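Local coordinates for protein coenzyme A transferase (Yersinia pestis, PDB 3QLI) that probably transfers coenzyme A between acyl groups and carboxylic acids such as acetate, at residues A[99-104]-A[121-126]; A[212-217]-A[297-302]; A[256-261]-A[278-283]. All blocks are in the same frame, centred on the assembly; numbering follows the deposited sequence.

Interaction 1 (A[99-104]-A[121-126]); sequences MFVTAV and VNYVPS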
# COMPACT_ATOMS: atom_id res chain seq x y z
N MET A 99 13.81 -8.64 10.26
CA MET A 99 12.79 -7.84 9.60
C MET A 99 12.64 -8.17 8.12
O MET A 99 11.69 -7.72 7.47
CB MET A 99 13.06 -6.36 9.88
CG MET A 99 13.01 -6.10 11.39
SD MET A 99 13.42 -4.45 11.95
CE MET A 99 11.90 -3.56 11.58
N PHE A 100 13.58 -8.97 7.60
CA PHE A 100 13.45 -9.67 6.32
C PHE A 100 13.76 -11.12 6.63
O PHE A 100 14.65 -11.39 7.43
CB PHE A 100 14.54 -9.25 5.32
CG PHE A 100 14.28 -7.97 4.57
CD1 PHE A 100 13.03 -7.38 4.57
CD2 PHE A 100 15.31 -7.38 3.84
CE1 PHE A 100 12.82 -6.20 3.85
CE2 PHE A 100 15.11 -6.21 3.13
CZ PHE A 100 13.85 -5.62 3.14
N VAL A 101 13.05 -12.05 6.01
CA VAL A 101 13.40 -13.47 6.16
C VAL A 101 14.13 -13.93 4.90
O VAL A 101 13.52 -14.06 3.83
CB VAL A 101 12.15 -14.34 6.46
CG1 VAL A 101 12.50 -15.83 6.49
CG2 VAL A 101 11.51 -13.91 7.78
N THR A 102 15.44 -14.14 5.01
CA THR A 102 16.26 -14.56 3.87
C THR A 102 16.70 -16.02 4.01
O THR A 102 16.27 -16.72 4.92
CB THR A 102 17.54 -13.68 3.69
OG1 THR A 102 18.54 -14.08 4.63
CG2 THR A 102 17.24 -12.19 3.86
N ALA A 103 17.56 -16.46 3.10
CA ALA A 103 18.07 -17.84 3.13
C ALA A 103 18.59 -18.22 4.52
O ALA A 103 18.33 -19.32 5.02
CB ALA A 103 19.16 -18.04 2.07
N VAL A 104 19.32 -17.30 5.15
CA VAL A 104 19.88 -17.57 6.48
C VAL A 104 18.78 -17.88 7.52
O VAL A 104 18.89 -18.84 8.28
CB VAL A 104 20.75 -16.40 6.98
CG1 VAL A 104 21.18 -16.61 8.42
CG2 VAL A 104 21.96 -16.21 6.06
N VAL A 121 13.43 -17.80 15.15
CA VAL A 121 13.45 -16.50 14.49
C VAL A 121 12.17 -15.77 14.84
O VAL A 121 11.08 -16.33 14.75
CB VAL A 121 13.57 -16.63 12.97
CG1 VAL A 121 13.31 -15.28 12.27
CG2 VAL A 121 14.93 -17.23 12.57
N ASN A 122 12.29 -14.52 15.26
CA ASN A 122 11.11 -13.74 15.60
C ASN A 122 10.89 -12.62 14.61
O ASN A 122 11.34 -11.49 14.81
CB ASN A 122 11.22 -13.18 17.02
CG ASN A 122 9.91 -13.29 17.77
OD1 ASN A 122 8.84 -12.90 17.27
ND2 ASN A 122 9.97 -13.86 18.97
N TYR A 123 10.20 -12.94 13.52
CA TYR A 123 9.90 -11.96 12.49
C TYR A 123 9.16 -10.75 13.06
O TYR A 123 8.19 -10.89 13.80
CB TYR A 123 9.05 -12.61 11.40
CG TYR A 123 8.58 -11.67 10.30
CD1 TYR A 123 9.49 -11.07 9.44
CD2 TYR A 123 7.24 -11.41 10.12
CE1 TYR A 123 9.06 -10.21 8.43
CE2 TYR A 123 6.79 -10.56 9.12
CZ TYR A 123 7.71 -9.96 8.28
OH TYR A 123 7.26 -9.12 7.28
N VAL A 124 9.64 -9.55 12.70
CA VAL A 124 9.00 -8.30 13.10
C VAL A 124 8.37 -7.70 11.84
O VAL A 124 9.08 -7.21 10.96
CB VAL A 124 10.03 -7.30 13.66
CG1 VAL A 124 9.35 -5.99 14.08
CG2 VAL A 124 10.79 -7.93 14.84
N PRO A 125 7.04 -7.75 11.73
CA PRO A 125 6.44 -7.25 10.49
C PRO A 125 6.63 -5.74 10.37
O PRO A 125 6.48 -5.01 11.35
CB PRO A 125 4.95 -7.59 10.65
CG PRO A 125 4.91 -8.70 11.71
CD PRO A 125 6.03 -8.34 12.64
N SER A 126 6.96 -5.27 9.17
CA SER A 126 7.13 -3.84 8.96
C SER A 126 7.16 -3.53 7.48
O SER A 126 7.23 -4.44 6.65
CB SER A 126 8.45 -3.36 9.58
OG SER A 126 9.56 -3.72 8.76
O HOH W 1 9.66 -6.38 8.47
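Met99 reaches Val124 and Ser126 with different parts of its side chain, while its carbonyl oxygen lies obliquely beside the Tyr123 ring. The thioether chain leaves beside the backbone N (chi1 -60°) and is extended at chi2, which lays CG against Val124, with 3.9 Å from Met99 CG to Val124 CB. A bend at SD (chi3 78°) then carries the methyl group on to the serine, Met99 CE lying 3.7 Å from Ser126 OG. Farther along, the Val101 methyl CG2 approaches the tyrosine ring obliquely, 3.9 Å from Tyr123 CD1, and the two side chains cross at about a right angle.

The polar atoms at this buried junction are joined through one water. It donates to Met99 O at 2.6 Å and to Val124 O at 2.7 Å, and accepts from Ser126 OG, also at 2.7 Å. Two carbonyls and a hydroxyl are thus satisfied together, and the water links the backbones where direct bonds between them are lacking.

Outside this shell, the phenol oxygen of Tyr123 is hydrogen-bonded to Ser360 OG, and its ring meets Tyr357 edge to face. The second subunit covers residues 122-125. Thr102 N-caps helix 103-114 through a weak bond from Val104 N to Thr102 OG1, just before Ala103, which contributes to a CoA site together with Arg106. The arrangement joins the loop leaving the C-terminal end of strand 94-98 to segment 121-126, which lies along that strand through backbone bonds of Asn122 to Pro96 and Val124 to Ser98, in a parallel, Rossmann-like sheet, where such alpha/beta folds commonly place their binding sites.

Interaction 2 (A[212-217]-A[297-302]); sequences MPVRSA and MGQQEM
Met212 and Gly298 are joined backbone to backbone, and Gln299 adds a side-chain bond, in a bridge between the loop that follows strand 201-204, the last of the Rossmann-like parallel sheet, and the N-terminal end of helix 300-306, where Gln299 is the N-cap residue. Both polar backbone atoms of Met212 are engaged. Its amide N donates to Gly298 O at 2.9 Å, and Met212 O accepts from Gln299 NE2 over the same distance. The second bond is nearly straight, 170° at the hydrogen, and Met212 O lies close to the plane of the glutamine amide; seen from the carbonyl, however, the donor is tilted 29° out of plane.

A bend at chi2 (87°) turns the glutamine back toward the loop, where its amide also meets the Val214 methyl CG2. Other bonds settle the neighbouring amides: Gly298 N donates to the hydroxyl of Tyr303, and Gln300 N, at the start of the helix, to the carboxylate of Glu211. The latter places an acidic group from just before Met212 at the positive end of the helix dipole, which is probably favourable.

Next to these bonds the two methionines cross at about a right angle. Met212 also packs on Val242 and Met297 on Glu76, both CoA-binding residues, and Arg215 farther along the loop belongs to both CoA sites. The Met212 chain runs extended as far as its sulfur, bringing Met212 SD to 4.1 Å from Met297 CB, and its bend at chi3 leaves Met212 CE 3.9 Å from Met297 O.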
# COMPACT_ATOMS: atom_id res chain seq x y z
N MET A 212 27.64 -10.19 -3.57
CA MET A 212 26.49 -10.91 -4.05
C MET A 212 27.04 -11.87 -5.09
O MET A 212 27.76 -11.46 -6.00
CB MET A 212 25.53 -9.92 -4.70
CG MET A 212 24.19 -10.48 -5.07
SD MET A 212 23.09 -9.12 -5.48
CE MET A 212 23.97 -8.33 -6.84
N PRO A 213 26.74 -13.17 -4.94
CA PRO A 213 27.22 -14.15 -5.93
C PRO A 213 26.66 -13.86 -7.31
O PRO A 213 25.48 -13.51 -7.43
CB PRO A 213 26.65 -15.48 -5.41
CG PRO A 213 25.47 -15.08 -4.56
CD PRO A 213 25.90 -13.79 -3.91
N VAL A 214 27.50 -13.97 -8.34
CA VAL A 214 27.06 -13.84 -9.72
C VAL A 214 26.41 -15.15 -10.14
O VAL A 214 27.03 -16.21 -10.07
CB VAL A 214 28.26 -13.54 -10.65
CG1 VAL A 214 27.85 -13.66 -12.12
CG2 VAL A 214 28.84 -12.16 -10.36
N ARG A 215 25.14 -15.09 -10.56
CA ARG A 215 24.42 -16.29 -10.96
C ARG A 215 24.25 -16.38 -12.47
O ARG A 215 24.13 -15.36 -13.16
CB ARG A 215 23.05 -16.36 -10.27
CG ARG A 215 23.12 -16.62 -8.76
CD ARG A 215 21.74 -16.90 -8.17
NE ARG A 215 21.04 -17.96 -8.90
CZ ARG A 215 21.31 -19.25 -8.79
NH1 ARG A 215 22.28 -19.67 -7.98
NH2 ARG A 215 20.62 -20.14 -9.49
N SER A 216 24.26 -17.60 -12.99
CA SER A 216 24.12 -17.83 -14.42
C SER A 216 22.71 -17.48 -14.87
O SER A 216 21.75 -17.66 -14.12
CB SER A 216 24.43 -19.29 -14.75
OG SER A 216 23.62 -20.16 -13.96
N ALA A 217 22.59 -16.96 -16.08
CA ALA A 217 21.27 -16.64 -16.63
C ALA A 217 20.58 -17.90 -17.12
O ALA A 217 21.23 -18.85 -17.55
CB ALA A 217 21.40 -15.63 -17.76
N MET A 297 24.52 -3.58 -3.36
CA MET A 297 25.01 -4.96 -3.29
C MET A 297 25.63 -5.28 -4.63
O MET A 297 25.13 -4.85 -5.64
CB MET A 297 23.85 -5.94 -3.03
CG MET A 297 23.17 -5.76 -1.66
SD MET A 297 22.05 -7.13 -1.26
CE MET A 297 20.68 -6.83 -2.34
N GLY A 298 26.73 -6.02 -4.64
CA GLY A 298 27.38 -6.34 -5.90
C GLY A 298 28.69 -7.06 -5.69
O GLY A 298 28.81 -7.87 -4.76
N GLN A 299 29.67 -6.77 -6.54
CA GLN A 299 31.00 -7.37 -6.43
C GLN A 299 32.08 -6.30 -6.27
O GLN A 299 31.79 -5.10 -6.37
CB GLN A 299 31.29 -8.31 -7.60
CG GLN A 299 30.29 -9.47 -7.74
CD GLN A 299 29.06 -9.11 -8.57
OE1 GLN A 299 29.16 -8.41 -9.57
NE2 GLN A 299 27.89 -9.57 -8.15
N GLN A 300 33.31 -6.72 -6.00
CA GLN A 300 34.37 -5.78 -5.66
C GLN A 300 34.50 -4.66 -6.68
O GLN A 300 34.73 -3.50 -6.31
CB GLN A 300 35.72 -6.48 -5.51
CG GLN A 300 36.82 -5.51 -5.11
CD GLN A 300 38.07 -6.20 -4.59
OE1 GLN A 300 38.37 -6.16 -3.39
NE2 GLN A 300 38.82 -6.84 -5.50
N GLU A 301 34.39 -5.00 -7.95
CA GLU A 301 34.54 -4.01 -9.00
C GLU A 301 33.51 -2.89 -8.85
O GLU A 301 33.82 -1.72 -9.05
CB GLU A 301 34.41 -4.65 -10.38
CG GLU A 301 34.01 -3.65 -11.45
CD GLU A 301 34.32 -4.13 -12.86
OE1 GLU A 301 33.49 -4.86 -13.45
OE2 GLU A 301 35.41 -3.77 -13.37
N MET A 302 32.28 -3.25 -8.51
CA MET A 302 31.25 -2.24 -8.33
C MET A 302 31.50 -1.43 -7.06
O MET A 302 31.34 -0.21 -7.05
CB MET A 302 29.85 -2.87 -8.26
CG MET A 302 28.76 -1.82 -8.13
SD MET A 302 27.21 -2.47 -7.49
CE MET A 302 27.57 -2.47 -5.74

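Interaction 3 (A[256-261]-A[278-283]); sequences RNDLGI and VVTNQR
Leu259 and Ile261 pack against Val278 and Val279 at the centre of this contact. Leu259 lies alongside Val278, pointing the same way, with its CD1 3.6 Å from Val278 CG1. The end of Ile261 instead crosses Val279 at about a right angle and touches both of its methyls. Around this patch the backbones form a single beta bridge between Leu259 and Val279. Leu259 N donates to Val278 O, and Leu259 O accepts from two amides, Thr280 N at 2.8 Å and Asn281 N at 2.9 Å. Asn281 then turns its side-chain oxygen to the backbone amide of Ile261, with 2.8 Å from Ile261 N to Asn281 OD1.

At the polar rim, Thr280 OG1 donates to the anti lone pair of Asp258 OD1 at 2.7 Å and accepts from Gln282 N, closing an ST turn. Arg283 bends at chi2 (-87°), bringing one guanidinium face, near its rim, over Asp258 CB; its salt bridge, 3.3 Å from Arg283 NH2 to Asp258 OD2, has a weak hydrogen bond. A water spans Asp258 O and Arg283 N.

Helix 268-276 covers Ile261 and Val279 through Ile274, while Gly260 bonds to Leu238 of strand 237-240 and Ile261 to Val292 of strand 291-293.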
# COMPACT_ATOMS: atom_id res chain seq x y z
N ARG A 256 20.56 3.03 -24.86
CA ARG A 256 19.71 4.16 -24.48
C ARG A 256 20.53 5.41 -24.15
O ARG A 256 21.74 5.34 -23.98
CB ARG A 256 18.82 3.80 -23.28
CG ARG A 256 17.87 2.64 -23.51
CD ARG A 256 16.69 3.02 -24.40
NE ARG A 256 15.70 1.94 -24.43
CZ ARG A 256 15.81 0.86 -25.19
NH1 ARG A 256 16.86 0.74 -25.99
NH2 ARG A 256 14.89 -0.09 -25.16
N ASN A 257 19.85 6.54 -24.05
CA ASN A 257 20.51 7.76 -23.60
C ASN A 257 19.69 8.52 -22.55
O ASN A 257 18.47 8.39 -22.49
CB ASN A 257 20.82 8.67 -24.79
CG ASN A 257 19.57 9.21 -25.45
OD1 ASN A 257 18.85 10.02 -24.87
ND2 ASN A 257 19.32 8.76 -26.68
N ASP A 258 20.40 9.29 -21.74
CA ASP A 258 19.79 10.14 -20.72
C ASP A 258 18.88 9.40 -19.74
O ASP A 258 17.91 9.96 -19.24
CB ASP A 258 19.06 11.31 -21.37
CG ASP A 258 20.02 12.40 -21.83
OD1 ASP A 258 20.93 12.79 -21.06
OD2 ASP A 258 19.86 12.85 -22.99
N LEU A 259 19.20 8.15 -19.45
CA LEU A 259 18.49 7.45 -18.38
C LEU A 259 18.83 8.05 -17.02
O LEU A 259 19.88 8.70 -16.85
CB LEU A 259 18.81 5.96 -18.38
CG LEU A 259 18.47 5.21 -19.67
CD1 LEU A 259 18.71 3.71 -19.52
CD2 LEU A 259 17.02 5.48 -20.05
N GLY A 260 17.93 7.85 -16.06
CA GLY A 260 18.19 8.25 -14.69
C GLY A 260 18.11 7.04 -13.79
O GLY A 260 17.63 5.98 -14.20
N ILE A 261 18.59 7.19 -12.55
CA ILE A 261 18.49 6.13 -11.57
C ILE A 261 17.89 6.65 -10.27
O ILE A 261 18.37 7.65 -9.72
CB ILE A 261 19.87 5.50 -11.25
CG1 ILE A 261 20.39 4.68 -12.44
CG2 ILE A 261 19.80 4.62 -9.99
CD1 ILE A 261 21.81 4.18 -12.24
N VAL A 278 25.34 6.01 -20.21
CA VAL A 278 23.94 5.80 -20.54
C VAL A 278 23.04 6.52 -19.54
O VAL A 278 22.05 7.16 -19.90
CB VAL A 278 23.60 4.29 -20.53
CG1 VAL A 278 22.08 4.07 -20.61
CG2 VAL A 278 24.33 3.57 -21.66
N VAL A 279 23.39 6.38 -18.26
CA VAL A 279 22.67 7.06 -17.19
C VAL A 279 23.28 8.44 -17.01
O VAL A 279 24.47 8.56 -16.69
CB VAL A 279 22.77 6.26 -15.87
CG1 VAL A 279 22.39 7.14 -14.65
CG2 VAL A 279 21.93 5.00 -15.93
N THR A 280 22.49 9.49 -17.23
CA THR A 280 22.96 10.85 -17.02
C THR A 280 22.15 11.58 -15.93
O THR A 280 22.61 12.58 -15.38
CB THR A 280 22.84 11.69 -18.29
OG1 THR A 280 21.46 11.95 -18.55
CG2 THR A 280 23.43 10.95 -19.48
N ASN A 281 20.95 11.09 -15.65
CA ASN A 281 20.08 11.71 -14.64
C ASN A 281 19.64 13.14 -14.97
O ASN A 281 19.11 13.85 -14.11
CB ASN A 281 20.74 11.68 -13.26
CG ASN A 281 20.85 10.27 -12.70
OD1 ASN A 281 19.83 9.66 -12.36
ND2 ASN A 281 22.06 9.76 -12.61
N GLN A 282 19.83 13.55 -16.22
CA GLN A 282 19.47 14.90 -16.63
C GLN A 282 17.97 15.10 -16.84
O GLN A 282 17.51 16.23 -16.91
CB GLN A 282 20.24 15.30 -17.90
CG GLN A 282 21.72 15.53 -17.62
CD GLN A 282 21.91 16.50 -16.46
OE1 GLN A 282 21.25 17.54 -16.39
NE2 GLN A 282 22.80 16.15 -15.53
N ARG A 283 17.20 14.01 -16.94
CA ARG A 283 15.75 14.14 -17.12
C ARG A 283 14.95 13.99 -15.82
O ARG A 283 13.73 14.13 -15.82
CB ARG A 283 15.22 13.14 -18.18
CG ARG A 283 16.04 13.08 -19.48
CD ARG A 283 15.61 14.11 -20.52
NE ARG A 283 16.36 13.95 -21.77
CZ ARG A 283 15.98 13.19 -22.80
NH1 ARG A 283 14.83 12.53 -22.75
NH2 ARG A 283 16.73 13.11 -23.90
O HOH W 2 17.62 11.23 -16.61

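Interaction 1 comes first along the chain, closing a short loop around helix 103-114 and tying its N-terminal end to the loop before helix 131-139, at the edge of the parallel sheet of the N-terminal half. The chain completes that sheet before interaction 2 opens at 212-217; this wide loop closes only at 297-302, joining the connection between the two halves to the start of helix 300-306. Interaction 3 lies wholly within that span, linking the two ends of a 256-283 excursion that contains helix 268-276 at the edge of the mixed sheet. No two touch: interactions 1 and 3 fall on opposite sides of the chain's centre, their centres about 35 Å apart.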